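Local structure of putative mandelate racemase (Salmonella typhimurium, 2O56) at residues 269-272 with 273-277; 327-330 with 331-335; 236-240 with 241-245. The protein is of unknown function but belongs to the enolase superfamily, binds magnesium and may act as a hydro-lyase (dehydratase). One frame throughout, in Å; residues are numbered along the deposited sequence. Where two conformers were deposited one is given.

Contact 1: residues 269-272 with 273-277. With MG (magnesium ion), chain I.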
loop_
_atom_site.group_PDB
_atom_site.type_symbol
_atom_site.label_atom_id
_atom_site.label_comp_id
_atom_site.label_asym_id
_atom_site.label_seq_id
_atom_site.Cartn_x
_atom_site.Cartn_y
_atom_site.Cartn_z
ATOM N N LEU A 269 -8.347 20.483 7.945
ATOM C CA LEU A 269 -9.592 20.447 7.157
ATOM C C LEU A 269 -10.809 20.081 8.005
ATOM O O LEU A 269 -10.705 19.302 8.958
ATOM C CB LEU A 269 -9.480 19.464 5.970
ATOM C CG LEU A 269 -8.331 19.640 4.966
ATOM C CD1 LEU A 269 -8.572 18.777 3.728
ATOM C CD2 LEU A 269 -8.171 21.081 4.550
ATOM N N ALA A 270 -11.967 20.635 7.637
ATOM C CA ALA A 270 -13.226 20.231 8.231
ATOM C C ALA A 270 -14.238 19.902 7.156
ATOM O O ALA A 270 -14.247 20.502 6.082
ATOM C CB ALA A 270 -13.762 21.320 9.160
ATOM N N ALA A 271 -15.087 18.919 7.438
ATOM C CA ALA A 271 -16.188 18.604 6.551
ATOM C C ALA A 271 -17.118 17.747 7.364
ATOM O O ALA A 271 -16.725 17.246 8.422
ATOM C CB ALA A 271 -15.698 17.828 5.323
ATOM N N GLY A 272 -18.341 17.571 6.867
ATOM C CA GLY A 272 -19.247 16.604 7.465
ATOM C C GLY A 272 -20.729 16.877 7.253
ATOM O O GLY A 272 -21.552 15.975 7.378
ATOM N N GLU A 273 -21.089 18.109 6.907
ATOM C CA GLU A 273 -22.511 18.395 6.681
ATOM C C GLU A 273 -23.114 17.567 5.543
ATOM O O GLU A 273 -24.326 17.310 5.525
ATOM C CB GLU A 273 -22.775 19.891 6.495
ATOM C CG GLU A 273 -22.166 20.521 5.263
ATOM C CD GLU A 273 -22.157 22.029 5.362
ATOM O OE1 GLU A 273 -21.153 22.589 5.850
ATOM O OE2 GLU A 273 -23.157 22.665 4.977
ATOM N N ARG A 274 -22.256 17.127 4.618
ATOM C CA ARG A 274 -22.668 16.286 3.511
ATOM C C ARG A 274 -22.031 14.906 3.478
ATOM O O ARG A 274 -21.953 14.271 2.433
ATOM C CB ARG A 274 -22.494 17.019 2.192
ATOM C CG ARG A 274 -23.578 18.078 1.974
ATOM C CD ARG A 274 -23.316 18.818 0.706
ATOM N NE ARG A 274 -22.300 19.849 0.903
ATOM C CZ ARG A 274 -22.076 20.830 0.044
ATOM N NH1 ARG A 274 -22.791 20.895 -1.071
ATOM N NH2 ARG A 274 -21.146 21.738 0.296
ATOM N N ILE A 275 -21.637 14.431 4.650
ATOM C CA ILE A 275 -21.117 13.085 4.861
ATOM C C ILE A 275 -21.995 12.407 5.927
ATOM O O ILE A 275 -22.234 12.966 7.000
ATOM C CB ILE A 275 -19.679 13.175 5.406
ATOM C CG1 ILE A 275 -18.765 13.961 4.460
ATOM C CG2 ILE A 275 -19.099 11.815 5.607
ATOM C CD1 ILE A 275 -17.305 14.204 5.044
ATOM N N TYR A 276 -22.499 11.220 5.620
ATOM C CA TYR A 276 -23.591 10.631 6.398
ATOM C C TYR A 276 -23.220 9.290 6.997
ATOM O O TYR A 276 -22.660 8.432 6.312
ATOM C CB TYR A 276 -24.855 10.488 5.532
ATOM C CG TYR A 276 -25.094 11.649 4.618
ATOM C CD1 TYR A 276 -25.271 12.941 5.133
ATOM C CD2 TYR A 276 -25.113 11.478 3.243
ATOM C CE1 TYR A 276 -25.469 14.035 4.311
ATOM C CE2 TYR A 276 -25.307 12.578 2.400
ATOM C CZ TYR A 276 -25.484 13.852 2.959
ATOM O OH TYR A 276 -25.712 14.930 2.143
ATOM N N TRP A 277 -23.562 9.126 8.278
ATOM C CA TRP A 277 -23.431 7.865 9.031
ATOM C C TRP A 277 -21.973 7.505 9.321
ATOM O O TRP A 277 -21.051 8.130 8.797
ATOM C CB TRP A 277 -24.194 6.690 8.398
ATOM C CG TRP A 277 -25.614 6.973 7.966
ATOM C CD1 TRP A 277 -26.424 7.985 8.383
ATOM C CD2 TRP A 277 -26.386 6.196 7.042
ATOM N NE1 TRP A 277 -27.646 7.898 7.758
ATOM C CE2 TRP A 277 -27.651 6.803 6.940
ATOM C CE3 TRP A 277 -26.121 5.044 6.284
ATOM C CZ2 TRP A 277 -28.654 6.313 6.097
ATOM C CZ3 TRP A 277 -27.130 4.550 5.456
ATOM C CH2 TRP A 277 -28.382 5.180 5.378
HETATM MG MG MG I . -20.797 24.818 5.903
HETATM O O HOH W 1 -19.346 17.767 3.982
HETATM O O HOH W 2 -22.262 25.592 7.381
HETATM O O HOH W 3 -19.797 24.225 3.794
#
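G272 and I275 close a type I beta turn just beyond strand 269-271: I275 N donates to G272 O at 3.1 Å. The bond is nearly straight at the hydrogen (166°), although the donor stands above the carbonyl plane. G272 enters the turn with phi 155°, where a CB would press against the carbonyl O of A271. Water 1 bridges the bend, accepting from G272 N at 3.1 Å and from R274 N at 3.0 Å.

I275 points back at the strand end, its CD1 over G272 CA and 4.0 Å from A271 CB. E273 leaves the turn with CG between its backbone N and carbonyl carbon (chi1 65°), and the extended chain carries the carboxylate to the metal. R274 NH2 forms a salt bridge with E248 OE1; R274 NH1 donates to F86 O of a second subunit, whose ring R274 meets in a cation-pi contact.

E273 OE1 binds the magnesium ion at 2.3 Å, whereas E273 OE2 stays 3.3 Å from it, so the carboxylate is a one-oxygen ligand. E221 and E247 complete the protein ligands. Waters 2 and 3 also sit on the metal, consistent with sites a substrate could take, as in superfamily relatives.

Contact 2: residues 327-330 with 331-335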
loop_
_atom_site.group_PDB
_atom_site.type_symbol
_atom_site.label_atom_id
_atom_site.label_comp_id
_atom_site.label_asym_id
_atom_site.label_seq_id
_atom_site.Cartn_x
_atom_site.Cartn_y
_atom_site.Cartn_z
ATOM N N GLY A 327 -33.827 25.088 12.497
ATOM C CA GLY A 327 -34.616 25.792 13.507
ATOM C C GLY A 327 -34.096 25.576 14.911
ATOM O O GLY A 327 -33.064 24.931 15.112
ATOM N N PRO A 328 -34.805 26.121 15.906
ATOM C CA PRO A 328 -34.392 25.940 17.304
ATOM C C PRO A 328 -34.181 24.480 17.731
ATOM O O PRO A 328 -33.351 24.215 18.597
ATOM C CB PRO A 328 -35.544 26.578 18.082
ATOM C CG PRO A 328 -36.052 27.642 17.137
ATOM C CD PRO A 328 -36.014 26.964 15.797
ATOM N N ILE A 329 -34.903 23.547 17.116
ATOM C CA ILE A 329 -34.780 22.136 17.475
ATOM C C ILE A 329 -33.391 21.601 17.145
ATOM O O ILE A 329 -32.770 20.914 17.964
ATOM C CB ILE A 329 -35.898 21.259 16.826
ATOM C CG1 ILE A 329 -37.238 21.538 17.541
ATOM C CG2 ILE A 329 -35.560 19.786 16.943
ATOM C CD1 ILE A 329 -38.476 20.896 16.864
ATOM N N SER A 330 -32.912 21.940 15.954
ATOM C CA SER A 330 -31.523 21.687 15.560
ATOM C C SER A 330 -30.518 22.243 16.578
ATOM O O SER A 330 -29.588 21.557 17.000
ATOM C CB SER A 330 -31.258 22.266 14.169
ATOM O OG SER A 330 -30.164 21.603 13.561
ATOM N N THR A 331 -30.703 23.488 16.982
ATOM C CA THR A 331 -29.803 24.083 17.957
ATOM C C THR A 331 -29.782 23.306 19.274
ATOM O O THR A 331 -28.705 22.952 19.772
ATOM C CB THR A 331 -30.120 25.559 18.175
ATOM O OG1 THR A 331 -29.744 26.271 16.998
ATOM C CG2 THR A 331 -29.333 26.116 19.382
ATOM N N ALA A 332 -30.971 23.001 19.796
ATOM C CA ALA A 332 -31.126 22.220 21.011
ATOM C C ALA A 332 -30.342 20.918 20.983
ATOM O O ALA A 332 -29.549 20.649 21.899
ATOM C CB ALA A 332 -32.614 21.933 21.274
ATOM N N VAL A 333 -30.548 20.112 19.940
ATOM C CA VAL A 333 -29.968 18.781 19.921
ATOM C C VAL A 333 -28.463 18.849 19.739
ATOM O O VAL A 333 -27.725 18.060 20.329
ATOM C CB VAL A 333 -30.648 17.815 18.899
ATOM C CG1 VAL A 333 -32.129 17.846 19.082
ATOM C CG2 VAL A 333 -30.305 18.167 17.464
ATOM N N ALA A 334 -28.012 19.815 18.942
ATOM C CA ALA A 334 -26.592 20.165 18.871
ATOM C C ALA A 334 -25.960 20.452 20.239
ATOM O O ALA A 334 -24.907 19.914 20.563
ATOM C CB ALA A 334 -26.384 21.318 17.914
ATOM N N LEU A 335 -26.608 21.297 21.041
ATOM C CA LEU A 335 -26.112 21.633 22.377
ATOM C C LEU A 335 -25.968 20.442 23.322
ATOM O O LEU A 335 -24.999 20.374 24.074
ATOM C CB LEU A 335 -26.961 22.731 23.025
ATOM C CG LEU A 335 -26.976 24.048 22.255
ATOM C CD1 LEU A 335 -27.917 25.028 22.928
ATOM C CD2 LEU A 335 -25.566 24.636 22.102
#
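P328 and A332 make the shortest of four backbone hydrogen bonds that carry the chain from residues 327-330 into 331-335, with A332 N 2.9 Å from P328 O. V333 N follows to I329 O at 3.1 Å, and A334 N to S330 O at 3.0 Å. The first of the series, T331 N to G327 O, is weak at 3.3 Å. Every one spans four residues, the alpha-helical spacing.

Polar contacts at the start of the helix involve a residue far away in sequence. G327 occupies the N-cap position, and E43, on strand 39-44, accepts from both G327 N and S330 N, one carboxylate oxygen to each. A carboxylate here would be expected to interact favourably with the helix dipole. The pairing also defines the place of the contact in the fold: these are the first two turns of helix 328-340, which follows strand 319-320 in the beta/alpha barrel of the enolase superfamily, and E43 reaches it from the family's N-terminal domain.

Van der Waals contacts run along the helix. V333 has CG1 anti to its carbonyl carbon (chi1 -50°), which sets that methyl 3.3 Å from I329 O, while CG2 faces S330 O at 3.5 Å; both branches thus rest on carbonyls of the preceding turn. T331 CB similarly lies 3.5 Å from P328 O. The apolar pair is I329 and V333, whose side chains only graze, CG2 to CG1 at 4.5 Å. Away from the helix, I329 packs on F41 and E43, T331 and L335 cover Y373, and A334 and L335 lie against H347 of strand 347-350.

Contact 3: residues 236-240 with 241-245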
loop_
_atom_site.group_PDB
_atom_site.type_symbol
_atom_site.label_atom_id
_atom_site.label_comp_id
_atom_site.label_asym_id
_atom_site.label_seq_id
_atom_site.Cartn_x
_atom_site.Cartn_y
_atom_site.Cartn_z
ATOM N N ARG A 236 -3.472 27.628 0.080
ATOM C CA ARG A 236 -2.059 28.021 0.102
ATOM C C ARG A 236 -1.898 29.536 0.244
ATOM O O ARG A 236 -0.956 30.008 0.864
ATOM C CB ARG A 236 -1.354 27.568 -1.177
ATOM C CG ARG A 236 -0.939 26.101 -1.187
ATOM C CD ARG A 236 -0.033 25.802 -2.371
ATOM N NE ARG A 236 0.365 24.400 -2.417
ATOM C CZ ARG A 236 0.489 23.684 -3.531
ATOM N NH1 ARG A 236 0.245 24.229 -4.722
ATOM N NH2 ARG A 236 0.854 22.412 -3.449
ATOM N N MET A 237 -2.825 30.282 -0.355
ATOM C CA MET A 237 -2.859 31.756 -0.257
ATOM C C MET A 237 -3.157 32.224 1.175
ATOM O O MET A 237 -2.558 33.189 1.658
ATOM C CB MET A 237 -3.918 32.329 -1.192
ATOM C CG MET A 237 -3.590 32.219 -2.678
ATOM S SD MET A 237 -4.803 33.074 -3.723
ATOM C CE MET A 237 -4.555 34.736 -3.150
ATOM N N ILE A 238 -4.066 31.522 1.852
ATOM C CA ILE A 238 -4.554 31.941 3.167
ATOM C C ILE A 238 -3.838 31.281 4.359
ATOM O O ILE A 238 -4.044 31.681 5.514
ATOM C CB ILE A 238 -6.108 31.825 3.294
ATOM C CG1 ILE A 238 -6.584 30.364 3.178
ATOM C CG2 ILE A 238 -6.794 32.697 2.258
ATOM C CD1 ILE A 238 -7.994 30.162 3.665
ATOM N N GLU A 239 -2.972 30.307 4.077
ATOM C CA GLU A 239 -2.130 29.671 5.110
ATOM C C GLU A 239 -1.521 30.623 6.146
ATOM O O GLU A 239 -1.558 30.355 7.342
ATOM C CB GLU A 239 -0.990 28.884 4.465
ATOM C CG GLU A 239 -1.301 27.449 4.258
ATOM C CD GLU A 239 -0.276 26.768 3.389
ATOM O OE1 GLU A 239 0.820 27.336 3.174
ATOM O OE2 GLU A 239 -0.578 25.660 2.912
ATOM N N GLU A 240 -0.951 31.728 5.675
ATOM C CA GLU A 240 -0.233 32.664 6.543
ATOM C C GLU A 240 -1.171 33.486 7.441
ATOM O O GLU A 240 -0.715 34.157 8.365
ATOM C CB GLU A 240 0.593 33.628 5.673
ATOM C CG GLU A 240 -0.289 34.701 4.994
ATOM C CD GLU A 240 0.319 35.315 3.748
ATOM O OE1 GLU A 240 1.128 34.647 3.062
ATOM O OE2 GLU A 240 -0.031 36.473 3.446
ATOM N N LEU A 241 -2.473 33.450 7.172
ATOM C CA LEU A 241 -3.423 34.220 7.967
ATOM C C LEU A 241 -3.814 33.559 9.302
ATOM O O LEU A 241 -4.562 34.147 10.090
ATOM C CB LEU A 241 -4.663 34.589 7.133
ATOM C CG LEU A 241 -4.425 35.342 5.820
ATOM C CD1 LEU A 241 -5.735 35.606 5.108
ATOM C CD2 LEU A 241 -3.698 36.656 6.060
ATOM N N GLY A 242 -3.300 32.359 9.568
ATOM C CA GLY A 242 -3.562 31.666 10.830
ATOM C C GLY A 242 -4.997 31.149 10.880
ATOM O O GLY A 242 -5.744 31.459 11.804
ATOM N N ILE A 243 -5.379 30.358 9.882
ATOM C CA ILE A 243 -6.753 29.824 9.739
ATOM C C ILE A 243 -7.044 28.643 10.696
ATOM O O ILE A 243 -6.252 27.690 10.782
ATOM C CB ILE A 243 -7.020 29.476 8.237
ATOM C CG1 ILE A 243 -6.791 30.720 7.379
ATOM C CG2 ILE A 243 -8.448 28.937 7.989
ATOM C CD1 ILE A 243 -7.818 31.858 7.663
ATOM N N PHE A 244 -8.170 28.724 11.421
ATOM C CA PHE A 244 -8.518 27.771 12.510
ATOM C C PHE A 244 -8.826 26.389 11.915
ATOM O O PHE A 244 -8.226 25.380 12.292
ATOM C CB PHE A 244 -9.768 28.270 13.231
ATOM C CG PHE A 244 -10.012 27.654 14.568
ATOM C CD1 PHE A 244 -9.014 27.601 15.533
ATOM C CD2 PHE A 244 -11.281 27.180 14.889
ATOM C CE1 PHE A 244 -9.275 27.045 16.780
ATOM C CE2 PHE A 244 -11.552 26.627 16.145
ATOM C CZ PHE A 244 -10.541 26.548 17.077
ATOM N N TYR A 245 -9.782 26.361 10.999
ATOM C CA TYR A 245 -9.826 25.287 10.016
ATOM C C TYR A 245 -10.446 25.694 8.692
ATOM O O TYR A 245 -10.987 26.787 8.561
ATOM C CB TYR A 245 -10.467 24.038 10.616
ATOM C CG TYR A 245 -11.777 24.225 11.372
ATOM C CD1 TYR A 245 -12.996 24.235 10.706
ATOM C CD2 TYR A 245 -11.793 24.325 12.770
ATOM C CE1 TYR A 245 -14.191 24.365 11.397
ATOM C CE2 TYR A 245 -12.992 24.453 13.466
ATOM C CZ TYR A 245 -14.178 24.484 12.772
ATOM O OH TYR A 245 -15.366 24.597 13.451
HETATM O O HOH W 4 -3.416 29.074 8.503
#
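I238 and L241 meet through backbone and side chain together near the end of helix 228-238. I238 O accepts from L241 N at 2.9 Å, with an N-H...O angle of 155°; the N-H comes in from above the carbonyl plane. E239 O has two donors: a weak bond from G242 N at 3.5 Å, and water 4, which in turn accepts from I243 N at 2.7 Å. The amides of L241, G242 and I243 are therefore all engaged, the last through solvent. G242 passes the bend with positive phi (72°).

Residues outside the two segments take up the loop carbonyls and the acidic side chains: R209 of helix 195-212 donates from NE to L241 O and, weakly, from NH2 to G242 O, while E239 OE2 accepts from N266 N and E240 OE2 is hydrogen-bonded to Y202 OH.

Apolar groups close the inner side of the bend. I238 has CG1 between its backbone N and carbonyl carbon (chi1 64°), and its CD1 meets I243 CG1 at 3.9 Å, the two side chains crossing at about a right angle. I243 CG1 also lies 3.5 Å from I238 O. The other branch of I238 is used on L241, CG2 to CD1 at 4.2 Å.

Backbone bonds of F244 with I218 and of Y245 with A220 then lead the chain alongside strand 217-221, the return of a beta-alpha-beta crossover in the barrel.

Overall arrangement
From the N terminus the chain reaches contact 3 first, then contact 1, then contact 2; they follow in series, none nesting or crossing, and each closes only a short local bend or helical turn. Contact 3 ends a barrel helix and delivers strand 246-247, whose E247 shares the magnesium ion with E273 of contact 1. Those two touch directly, A270 CB lying 3.4 Å from Y245 CD1, because their strands are neighbours in the parallel sheet. Contact 2 stands apart, its nearest atoms about 10 Å from contact 1 and about 12 Å from contact 3, and joins a later barrel helix to strand 39-44 of the N-terminal region.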